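Local coordinates for hypothetical protein (Sebaldella termitidis, PDB 4M1A) that is of unknown function but assembles as a trimer of alpha/beta subunits and belongs to the DUF1904 family, grouped with the MIF-like proteins, at residues R5-E10 with F57-W62; D23-I28 with A75-R80; D53-I58 with I88-F93. All blocks are in the same frame, centred on the assembly; numbering follows the deposited sequence.

Interaction 1: R5-E10 with F57-W62; sequences RVRGAE and FIEVLW
Arg5 and Glu59 form a hydrogen-bonded pair of the antiparallel ladder that joins strand 3-7 to strand 56-62 within a mixed sheet; Arg5 N donates to Glu59 O over 2.9 Å and Glu59 N to Arg5 O over 2.8 Å. Arg7 and Phe57 make the next such pair, with the short strand axes 165° apart. The side chains of Arg5, Arg7 and Glu59 share the sheet face of Phe57. Arg7 has CG wedged between its backbone N and carbonyl carbon (chi1 64°) and bends again at chi3. It runs alongside Phe57, with Arg7 CG 3.5 Å from Phe57 CB, and brings NH2 to Glu59 OE1 at 2.9 Å. This salt bridge is bent (N-H...O 145°), OE1 being met on its syn side but out of the carboxylate plane. Arg5 is extended from CG to NE, and Leu61 CD2 lies over one face of its guanidinium, 3.7 Å from Arg5 NH2. Salt bridges cross the trimer interface: Arg5 pairs with Glu59 of the third subunit, Glu59 with Arg5 of the second, and Arg7 with Glu39 of the second. A water at the guanidinium edge accepts from Arg5 NH1 (2.8 Å) and donates to Glu59 OE1 (2.6 Å).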
loop_
_atom_site.group_PDB
_atom_site.type_symbol
_atom_site.label_atom_id
_atom_site.label_comp_id
_atom_site.label_asym_id
_atom_site.label_seq_id
_atom_site.Cartn_x
_atom_site.Cartn_y
_atom_site.Cartn_z
ATOM N N ARG A 5 -2.040 -5.888 -7.188
ATOM C CA ARG A 5 -1.919 -6.461 -5.886
ATOM C C ARG A 5 -3.200 -6.964 -5.370
ATOM O O ARG A 5 -4.209 -6.260 -5.440
ATOM C CB ARG A 5 -1.416 -5.412 -4.871
ATOM C CG ARG A 5 -0.103 -4.849 -5.306
ATOM C CD ARG A 5 0.245 -3.663 -4.446
ATOM N NE ARG A 5 1.532 -3.118 -4.883
ATOM C CZ ARG A 5 2.049 -1.962 -4.461
ATOM N NH1 ARG A 5 1.416 -1.211 -3.554
ATOM N NH2 ARG A 5 3.227 -1.624 -4.926
ATOM N N VAL A 6 -3.167 -8.169 -4.809
ATOM C CA VAL A 6 -4.374 -8.809 -4.326
ATOM C C VAL A 6 -4.230 -9.115 -2.845
ATOM O O VAL A 6 -3.257 -9.737 -2.419
ATOM C CB VAL A 6 -4.687 -10.140 -5.102
ATOM C CG1 VAL A 6 -5.998 -10.694 -4.623
ATOM C CG2 VAL A 6 -4.799 -9.932 -6.622
ATOM N N ARG A 7 -5.246 -8.747 -2.081
ATOM C CA ARG A 7 -5.347 -9.098 -0.687
ATOM C C ARG A 7 -6.682 -9.677 -0.401
ATOM O O ARG A 7 -7.636 -9.525 -1.186
ATOM C CB ARG A 7 -5.181 -7.884 0.218
ATOM C CG ARG A 7 -6.215 -6.806 0.108
ATOM C CD ARG A 7 -5.797 -5.555 0.894
ATOM N NE ARG A 7 -4.763 -4.863 0.150
ATOM C CZ ARG A 7 -3.765 -4.240 0.714
ATOM N NH1 ARG A 7 -3.741 -4.217 2.032
ATOM N NH2 ARG A 7 -2.775 -3.679 -0.012
ATOM N N GLY A 8 -6.781 -10.384 0.707
ATOM C CA GLY A 8 -8.061 -11.014 1.071
ATOM C C GLY A 8 -8.292 -12.407 0.460
ATOM O O GLY A 8 -9.333 -13.003 0.668
ATOM N N ALA A 9 -7.411 -12.900 -0.383
ATOM C CA ALA A 9 -7.581 -14.205 -1.032
ATOM C C ALA A 9 -6.446 -15.081 -0.630
ATOM O O ALA A 9 -5.354 -14.621 -0.381
ATOM C CB ALA A 9 -7.591 -14.035 -2.600
ATOM N N GLU A 10 -6.652 -16.391 -0.724
ATOM C CA GLU A 10 -5.564 -17.368 -0.520
ATOM C C GLU A 10 -4.474 -17.191 -1.534
ATOM O O GLU A 10 -4.741 -16.960 -2.711
ATOM C CB GLU A 10 -6.165 -18.796 -0.625
ATOM C CG GLU A 10 -6.988 -19.216 0.580
ATOM C CD GLU A 10 -8.469 -19.404 0.285
ATOM O OE1 GLU A 10 -9.119 -18.439 -0.205
ATOM O OE2 GLU A 10 -8.991 -20.516 0.553
ATOM N N PHE A 57 -9.707 -7.755 -2.383
ATOM C CA PHE A 57 -9.395 -6.350 -2.682
ATOM C C PHE A 57 -8.158 -6.265 -3.598
ATOM O O PHE A 57 -7.072 -6.737 -3.241
ATOM C CB PHE A 57 -9.181 -5.557 -1.377
ATOM C CG PHE A 57 -9.066 -4.080 -1.572
ATOM C CD1 PHE A 57 -7.920 -3.499 -1.995
ATOM C CD2 PHE A 57 -10.117 -3.234 -1.196
ATOM C CE1 PHE A 57 -7.819 -2.127 -2.193
ATOM C CE2 PHE A 57 -9.984 -1.845 -1.325
ATOM C CZ PHE A 57 -8.844 -1.318 -1.815
ATOM N N ILE A 58 -8.351 -5.674 -4.775
ATOM C CA ILE A 58 -7.387 -5.625 -5.811
ATOM C C ILE A 58 -7.014 -4.206 -6.113
ATOM O O ILE A 58 -7.906 -3.341 -6.364
ATOM C CB ILE A 58 -7.853 -6.341 -7.102
ATOM C CG1 ILE A 58 -8.273 -7.726 -6.771
ATOM C CG2 ILE A 58 -6.727 -6.339 -8.191
ATOM C CD1 ILE A 58 -9.068 -8.420 -7.890
ATOM N N GLU A 59 -5.700 -3.928 -6.046
ATOM C CA GLU A 59 -5.175 -2.608 -6.448
ATOM C C GLU A 59 -4.477 -2.754 -7.780
ATOM O O GLU A 59 -3.766 -3.751 -7.991
ATOM C CB GLU A 59 -4.196 -2.089 -5.389
ATOM C CG GLU A 59 -4.815 -1.847 -4.063
ATOM C CD GLU A 59 -3.875 -1.797 -2.832
ATOM O OE1 GLU A 59 -2.962 -2.694 -2.683
ATOM O OE2 GLU A 59 -4.195 -0.880 -1.975
ATOM N N VAL A 60 -4.676 -1.803 -8.694
ATOM C CA VAL A 60 -3.989 -1.759 -9.962
ATOM C C VAL A 60 -3.218 -0.437 -9.970
ATOM O O VAL A 60 -3.830 0.649 -10.029
ATOM C CB VAL A 60 -4.982 -1.766 -11.121
ATOM C CG1 VAL A 60 -4.273 -1.615 -12.436
ATOM C CG2 VAL A 60 -5.778 -3.092 -11.088
ATOM N N LEU A 61 -1.916 -0.529 -9.952
ATOM C CA LEU A 61 -1.037 0.659 -10.084
ATOM C C LEU A 61 -0.580 0.760 -11.504
ATOM O O LEU A 61 0.121 -0.127 -12.024
ATOM C CB LEU A 61 0.174 0.551 -9.135
ATOM C CG LEU A 61 -0.044 0.674 -7.642
ATOM C CD1 LEU A 61 -0.778 -0.518 -7.066
ATOM C CD2 LEU A 61 1.315 0.845 -6.932
ATOM N N TRP A 62 -0.957 1.861 -12.193
ATOM C CA TRP A 62 -0.618 1.996 -13.593
ATOM C C TRP A 62 -0.598 3.450 -14.038
ATOM O O TRP A 62 -1.088 4.347 -13.299
ATOM C CB TRP A 62 -1.594 1.216 -14.475
ATOM C CG TRP A 62 -3.021 1.682 -14.518
ATOM C CD1 TRP A 62 -3.627 2.690 -13.825
ATOM C CD2 TRP A 62 -3.988 1.191 -15.427
ATOM N NE1 TRP A 62 -4.952 2.821 -14.250
ATOM C CE2 TRP A 62 -5.181 1.886 -15.213
ATOM C CE3 TRP A 62 -3.954 0.139 -16.381
ATOM C CZ2 TRP A 62 -6.363 1.611 -15.964
ATOM C CZ3 TRP A 62 -5.090 -0.090 -17.130
ATOM C CH2 TRP A 62 -6.275 0.606 -16.891
HETATM O O HOH W 1 -0.704 -1.756 -1.811
HETATM O O HOH W 2 -4.470 -5.049 -2.634
#

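Interaction 2: D23-I28 with A75-R80; sequences DELGII and ALFTER
Leu25 and Leu76 are the nearest backbone neighbours where helix 21-29 passes helix 67-82, their CA atoms 9.1 Å apart. The local axes stand 12.2 Å from each other at 155°, a wide, roughly antiparallel pairing bridged by side chains alone, with no hydrogen bond between the two segments. Apolar contacts carry most of it. Leu25 spreads both methyls against the far end of the Phe77 ring, CD2 reaching Phe77 CE1 at 3.8 Å and CD1 reaching Phe77 CZ at 3.8 Å. Of the two, CD1 lies in the ring plane at its edge, and the two side chains cross at about a right angle. Leu76 has CG anti to its backbone N (chi1 -180°), which carries CD2 across the gap to Leu25 CD2 at 4.1 Å and Ile28 CD1 at 4.2 Å. The second kind of contact sets a charged chain against an aliphatic one. Glu24, folded at chi2 (72°), crosses Leu76 obliquely, though the approach of Glu24 CG to Leu76 CD2 is too short to be reliable. Leu76 CD1 in turn lies over the centre of the Arg80 guanidinium. Electrostatics come last and are loose: Glu24 OE2 is 5.9 Å from Arg80 NH2, an attraction at most and no salt bridge. Replacing Glu24 with an alanine would probably leave the end of Leu76 less covered and Arg80 without this nearby opposite charge. Leu25 also meets Ile73 and Phe36, while Phe77 meets Phe17 edge-to-face and packs on Ile91 of strand 89-95. Helix 67-82 thus rests on the sheet through Phe77, and helix 21-29 packs beside it, with Glu24 and Leu76 at the partly exposed margin.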
loop_
_atom_site.group_PDB
_atom_site.type_symbol
_atom_site.label_atom_id
_atom_site.label_comp_id
_atom_site.label_asym_id
_atom_site.label_seq_id
_atom_site.Cartn_x
_atom_site.Cartn_y
_atom_site.Cartn_z
ATOM N N ASP A 23 -1.250 -11.722 -20.604
ATOM C CA ASP A 23 -1.677 -11.679 -22.043
ATOM C C ASP A 23 -2.950 -10.922 -22.194
ATOM O O ASP A 23 -3.078 -10.031 -23.042
ATOM C CB ASP A 23 -1.967 -13.096 -22.566
ATOM C CG ASP A 23 -0.789 -14.026 -22.433
ATOM O OD1 ASP A 23 0.356 -13.500 -22.648
ATOM O OD2 ASP A 23 -1.054 -15.285 -22.151
ATOM N N GLU A 24 -3.981 -11.292 -21.440
ATOM C CA GLU A 24 -5.262 -10.629 -21.582
ATOM C C GLU A 24 -5.190 -9.192 -21.216
ATOM O O GLU A 24 -5.737 -8.286 -21.854
ATOM C CB GLU A 24 -6.305 -11.275 -20.647
ATOM C CG GLU A 24 -7.629 -10.500 -20.587
ATOM C CD GLU A 24 -8.523 -10.581 -21.845
ATOM O OE1 GLU A 24 -8.049 -10.859 -22.983
ATOM O OE2 GLU A 24 -9.697 -10.285 -21.668
ATOM N N LEU A 25 -4.431 -8.927 -20.141
ATOM C CA LEU A 25 -4.343 -7.487 -19.700
ATOM C C LEU A 25 -3.603 -6.609 -20.698
ATOM O O LEU A 25 -4.016 -5.455 -20.923
ATOM C CB LEU A 25 -3.740 -7.400 -18.283
ATOM C CG LEU A 25 -4.621 -7.976 -17.187
ATOM C CD1 LEU A 25 -3.915 -7.840 -15.808
ATOM C CD2 LEU A 25 -5.966 -7.244 -17.128
ATOM N N GLY A 26 -2.539 -7.145 -21.227
ATOM C CA GLY A 26 -1.748 -6.494 -22.257
ATOM C C GLY A 26 -2.582 -6.138 -23.469
ATOM O O GLY A 26 -2.440 -5.041 -24.069
ATOM N N ILE A 27 -3.492 -7.046 -23.829
ATOM C CA ILE A 27 -4.380 -6.762 -24.963
ATOM C C ILE A 27 -5.354 -5.612 -24.645
ATOM O O ILE A 27 -5.566 -4.687 -25.463
ATOM C CB ILE A 27 -5.208 -8.035 -25.362
ATOM C CG1 ILE A 27 -4.349 -9.211 -25.808
ATOM C CG2 ILE A 27 -6.301 -7.648 -26.323
ATOM C CD1 ILE A 27 -3.544 -9.038 -27.061
ATOM N N ILE A 28 -5.988 -5.635 -23.469
ATOM C CA ILE A 28 -6.937 -4.633 -23.062
ATOM C C ILE A 28 -6.222 -3.273 -22.867
ATOM O O ILE A 28 -6.706 -2.239 -23.309
ATOM C CB ILE A 28 -7.611 -5.007 -21.746
ATOM C CG1 ILE A 28 -8.524 -6.265 -21.909
ATOM C CG2 ILE A 28 -8.403 -3.856 -21.192
ATOM C CD1 ILE A 28 -9.060 -6.836 -20.615
ATOM N N ALA A 75 -14.208 -5.676 -15.048
ATOM C CA ALA A 75 -15.154 -6.760 -15.359
ATOM C C ALA A 75 -14.443 -8.111 -15.368
ATOM O O ALA A 75 -14.949 -9.085 -14.826
ATOM C CB ALA A 75 -15.865 -6.452 -16.705
ATOM N N LEU A 76 -13.278 -8.153 -15.979
ATOM C CA LEU A 76 -12.469 -9.364 -16.124
ATOM C C LEU A 76 -12.092 -9.904 -14.725
ATOM O O LEU A 76 -12.294 -11.060 -14.404
ATOM C CB LEU A 76 -11.242 -9.094 -16.900
ATOM C CG LEU A 76 -10.317 -10.325 -17.117
ATOM C CD1 LEU A 76 -10.995 -11.487 -17.862
ATOM C CD2 LEU A 76 -9.005 -9.925 -17.759
ATOM N N PHE A 77 -11.575 -9.004 -13.892
ATOM C CA PHE A 77 -11.156 -9.427 -12.558
ATOM C C PHE A 77 -12.327 -9.937 -11.752
ATOM O O PHE A 77 -12.202 -10.970 -11.045
ATOM C CB PHE A 77 -10.443 -8.262 -11.829
ATOM C CG PHE A 77 -9.040 -7.953 -12.274
ATOM C CD1 PHE A 77 -8.384 -8.573 -13.303
ATOM C CD2 PHE A 77 -8.332 -6.882 -11.638
ATOM C CE1 PHE A 77 -7.076 -8.240 -13.634
ATOM C CE2 PHE A 77 -7.079 -6.563 -12.007
ATOM C CZ PHE A 77 -6.428 -7.202 -13.010
ATOM N N THR A 78 -13.475 -9.281 -11.840
ATOM C CA THR A 78 -14.629 -9.616 -11.085
ATOM C C THR A 78 -15.173 -10.954 -11.512
ATOM O O THR A 78 -15.411 -11.805 -10.680
ATOM C CB THR A 78 -15.706 -8.551 -11.151
ATOM O OG1 THR A 78 -15.104 -7.294 -10.710
ATOM C CG2 THR A 78 -16.901 -8.860 -10.284
ATOM N N GLU A 79 -15.269 -11.133 -12.808
ATOM C CA GLU A 79 -15.733 -12.433 -13.379
ATOM C C GLU A 79 -14.847 -13.602 -12.984
ATOM O O GLU A 79 -15.366 -14.659 -12.591
ATOM C CB GLU A 79 -15.815 -12.334 -14.911
ATOM C CG GLU A 79 -17.021 -11.578 -15.374
ATOM C CD GLU A 79 -17.062 -11.393 -16.915
ATOM O OE1 GLU A 79 -16.057 -11.694 -17.630
ATOM O OE2 GLU A 79 -18.127 -10.928 -17.408
ATOM N N ARG A 80 -13.540 -13.441 -13.039
ATOM C CA ARG A 80 -12.617 -14.461 -12.658
ATOM C C ARG A 80 -12.717 -14.836 -11.178
ATOM O O ARG A 80 -12.794 -16.051 -10.834
ATOM C CB ARG A 80 -11.181 -14.099 -13.050
ATOM C CG ARG A 80 -10.877 -14.081 -14.548
ATOM C CD ARG A 80 -10.853 -15.541 -15.117
ATOM N NE ARG A 80 -10.699 -15.533 -16.572
ATOM C CZ ARG A 80 -9.569 -15.211 -17.184
ATOM N NH1 ARG A 80 -8.458 -14.819 -16.499
ATOM N NH2 ARG A 80 -9.556 -15.232 -18.494
#

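Interaction 3: D53-I58 with I88-F93; sequences DGLVFI and IVTIVF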
loop_
_atom_site.group_PDB
_atom_site.type_symbol
_atom_site.label_atom_id
_atom_site.label_comp_id
_atom_site.label_asym_id
_atom_site.label_seq_id
_atom_site.Cartn_x
_atom_site.Cartn_y
_atom_site.Cartn_z
ATOM N N ASP A 53 -13.523 -12.626 7.103
ATOM C CA ASP A 53 -13.189 -13.125 5.788
ATOM C C ASP A 53 -12.807 -11.934 4.864
ATOM O O ASP A 53 -12.145 -12.106 3.822
ATOM C CB ASP A 53 -14.432 -13.839 5.271
ATOM C CG ASP A 53 -14.333 -14.170 3.841
ATOM O OD1 ASP A 53 -14.100 -15.361 3.531
ATOM O OD2 ASP A 53 -14.468 -13.232 3.033
ATOM N N GLY A 54 -13.190 -10.711 5.269
ATOM C CA GLY A 54 -12.874 -9.509 4.518
ATOM C C GLY A 54 -13.523 -9.629 3.117
ATOM O O GLY A 54 -14.639 -10.193 2.950
ATOM N N LEU A 55 -12.813 -9.149 2.095
ATOM C CA LEU A 55 -13.315 -9.266 0.741
ATOM C C LEU A 55 -12.100 -9.584 -0.113
ATOM O O LEU A 55 -11.016 -9.610 0.424
ATOM C CB LEU A 55 -13.999 -7.969 0.396
ATOM C CG LEU A 55 -13.292 -6.634 0.157
ATOM C CD1 LEU A 55 -14.338 -5.549 0.419
ATOM C CD2 LEU A 55 -12.118 -6.356 1.063
ATOM N N VAL A 56 -12.233 -9.703 -1.425
ATOM C CA VAL A 56 -11.053 -9.775 -2.300
ATOM C C VAL A 56 -10.842 -8.329 -2.761
ATOM O O VAL A 56 -11.775 -7.695 -3.279
ATOM C CB VAL A 56 -11.234 -10.697 -3.472
ATOM C CG1 VAL A 56 -9.999 -10.593 -4.342
ATOM C CG2 VAL A 56 -11.443 -12.106 -2.912
ATOM N N PHE A 57 -9.707 -7.755 -2.383
ATOM C CA PHE A 57 -9.395 -6.350 -2.682
ATOM C C PHE A 57 -8.158 -6.265 -3.598
ATOM O O PHE A 57 -7.072 -6.737 -3.241
ATOM C CB PHE A 57 -9.181 -5.557 -1.377
ATOM C CG PHE A 57 -9.066 -4.080 -1.572
ATOM C CD1 PHE A 57 -7.920 -3.499 -1.995
ATOM C CD2 PHE A 57 -10.117 -3.234 -1.196
ATOM C CE1 PHE A 57 -7.819 -2.127 -2.193
ATOM C CE2 PHE A 57 -9.984 -1.845 -1.325
ATOM C CZ PHE A 57 -8.844 -1.318 -1.815
ATOM N N ILE A 58 -8.351 -5.674 -4.775
ATOM C CA ILE A 58 -7.387 -5.625 -5.811
ATOM C C ILE A 58 -7.014 -4.206 -6.113
ATOM O O ILE A 58 -7.906 -3.341 -6.364
ATOM C CB ILE A 58 -7.853 -6.341 -7.102
ATOM C CG1 ILE A 58 -8.273 -7.726 -6.771
ATOM C CG2 ILE A 58 -6.727 -6.339 -8.191
ATOM C CD1 ILE A 58 -9.068 -8.420 -7.890
ATOM N N ILE A 88 -17.206 -10.254 -1.782
ATOM C CA ILE A 88 -17.237 -9.044 -2.561
ATOM C C ILE A 88 -15.815 -8.911 -3.228
ATOM O O ILE A 88 -14.781 -9.293 -2.625
ATOM C CB ILE A 88 -17.449 -7.858 -1.611
ATOM C CG1 ILE A 88 -18.868 -7.873 -0.976
ATOM C CG2 ILE A 88 -17.174 -6.536 -2.275
ATOM C CD1 ILE A 88 -18.947 -6.871 0.172
ATOM N N VAL A 89 -15.801 -8.474 -4.481
ATOM C CA VAL A 89 -14.563 -8.203 -5.187
ATOM C C VAL A 89 -14.480 -6.710 -5.386
ATOM O O VAL A 89 -15.362 -6.110 -6.028
ATOM C CB VAL A 89 -14.485 -8.912 -6.569
ATOM C CG1 VAL A 89 -13.145 -8.609 -7.188
ATOM C CG2 VAL A 89 -14.633 -10.408 -6.379
ATOM N N THR A 90 -13.499 -6.080 -4.742
ATOM C CA THR A 90 -13.299 -4.631 -4.814
ATOM C C THR A 90 -12.000 -4.319 -5.538
ATOM O O THR A 90 -10.983 -5.020 -5.316
ATOM C CB THR A 90 -13.318 -4.029 -3.382
ATOM O OG1 THR A 90 -14.641 -4.203 -2.890
ATOM C CG2 THR A 90 -12.965 -2.570 -3.408
ATOM N N ILE A 91 -12.038 -3.342 -6.467
ATOM C CA ILE A 91 -10.921 -2.996 -7.311
ATOM C C ILE A 91 -10.675 -1.502 -7.307
ATOM O O ILE A 91 -11.649 -0.718 -7.492
ATOM C CB ILE A 91 -11.112 -3.449 -8.741
ATOM C CG1 ILE A 91 -11.483 -4.911 -8.777
ATOM C CG2 ILE A 91 -9.813 -3.297 -9.512
ATOM C CD1 ILE A 91 -12.011 -5.316 -10.111
ATOM N N VAL A 92 -9.444 -1.081 -6.992
ATOM C CA VAL A 92 -9.111 0.306 -7.025
ATOM C C VAL A 92 -7.997 0.541 -8.012
ATOM O O VAL A 92 -6.975 -0.138 -7.945
ATOM C CB VAL A 92 -8.709 0.777 -5.611
ATOM C CG1 VAL A 92 -8.610 2.289 -5.623
ATOM C CG2 VAL A 92 -9.804 0.341 -4.633
ATOM N N PHE A 93 -8.150 1.515 -8.901
ATOM C CA PHE A 93 -7.088 1.888 -9.811
ATOM C C PHE A 93 -6.337 3.121 -9.236
ATOM O O PHE A 93 -6.981 4.104 -8.859
ATOM C CB PHE A 93 -7.631 2.208 -11.176
ATOM C CG PHE A 93 -8.160 0.948 -11.900
ATOM C CD1 PHE A 93 -9.394 0.456 -11.618
ATOM C CD2 PHE A 93 -7.366 0.296 -12.790
ATOM C CE1 PHE A 93 -9.865 -0.707 -12.246
ATOM C CE2 PHE A 93 -7.830 -0.870 -13.431
ATOM C CZ PHE A 93 -9.040 -1.364 -13.114
HETATM O O HOH W 3 -16.588 -10.210 1.053
#
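Val56, Phe57 and Ile58 pair in parallel register with Val89, Thr90 and Ile91, and the two short strand axes run 4.7 Å apart at only 13°. Four backbone bonds, each 2.8 Å long, zip the strands together: Val56 N to Ile88 O, Thr90 N to Val56 O, Ile58 N to Thr90 O, and Val92 N to Ile58 O. The N-H...O angles lie between 161° and 175°, evidence of a regular ladder. At its start, a water donates to Gly54 O and accepts from Ile88 N. These strands are the two arms of a beta-alpha-beta unit whose connection is helix 67-82. On one face, the Phe57 ring meets Thr90 and Val92 obliquely: Phe57 CD2 is 3.7 Å from Thr90 CG2, and Phe57 CZ meets Val92 CG2 at a tight 3.4 Å. Thr90 has CG2 anti to its backbone N, which sets that methyl against the ring, while its OG1 lies 3.6 Å from Leu55 CD1. On the other face, lined by valines and isoleucines, Ile58 CD1 reaches Val89 CG1 at 4.1 Å, and Ile58 CB sits 4.2 Å from Ile91 CG1. A strand of the second subunit pairs antiparallel with Thr90, Ile91 and Val92, continuing the sheet across the interface. With no charged pair between the segments, register must rest on the backbone bonds, and the side chains contribute mainly apolar contact.

Interactions 1 and 3 are buried and share strand 56-62, which pairs antiparallel with 3-7 and parallel with 89-95; their centres lie about 7 Å apart, and Val60 N probably bonds Val92 O between them. Both use backbone ladders and both reach the trimer interface, interaction 1 through charged groups and interaction 3 through mainly apolar groups and a ladder that continues into the second subunit. Interaction 2 differs: it is partly buried, lacks backbone bonds between its segments and joins helix 21-29 to helix 67-82, the latter lying on the sheet. It meets both others through Phe77 CE2, 3.8 Å from the shared Ile58 CG2, and interaction 3 also through Thr78 OG1, 3.7 Å from Ile91 CD1.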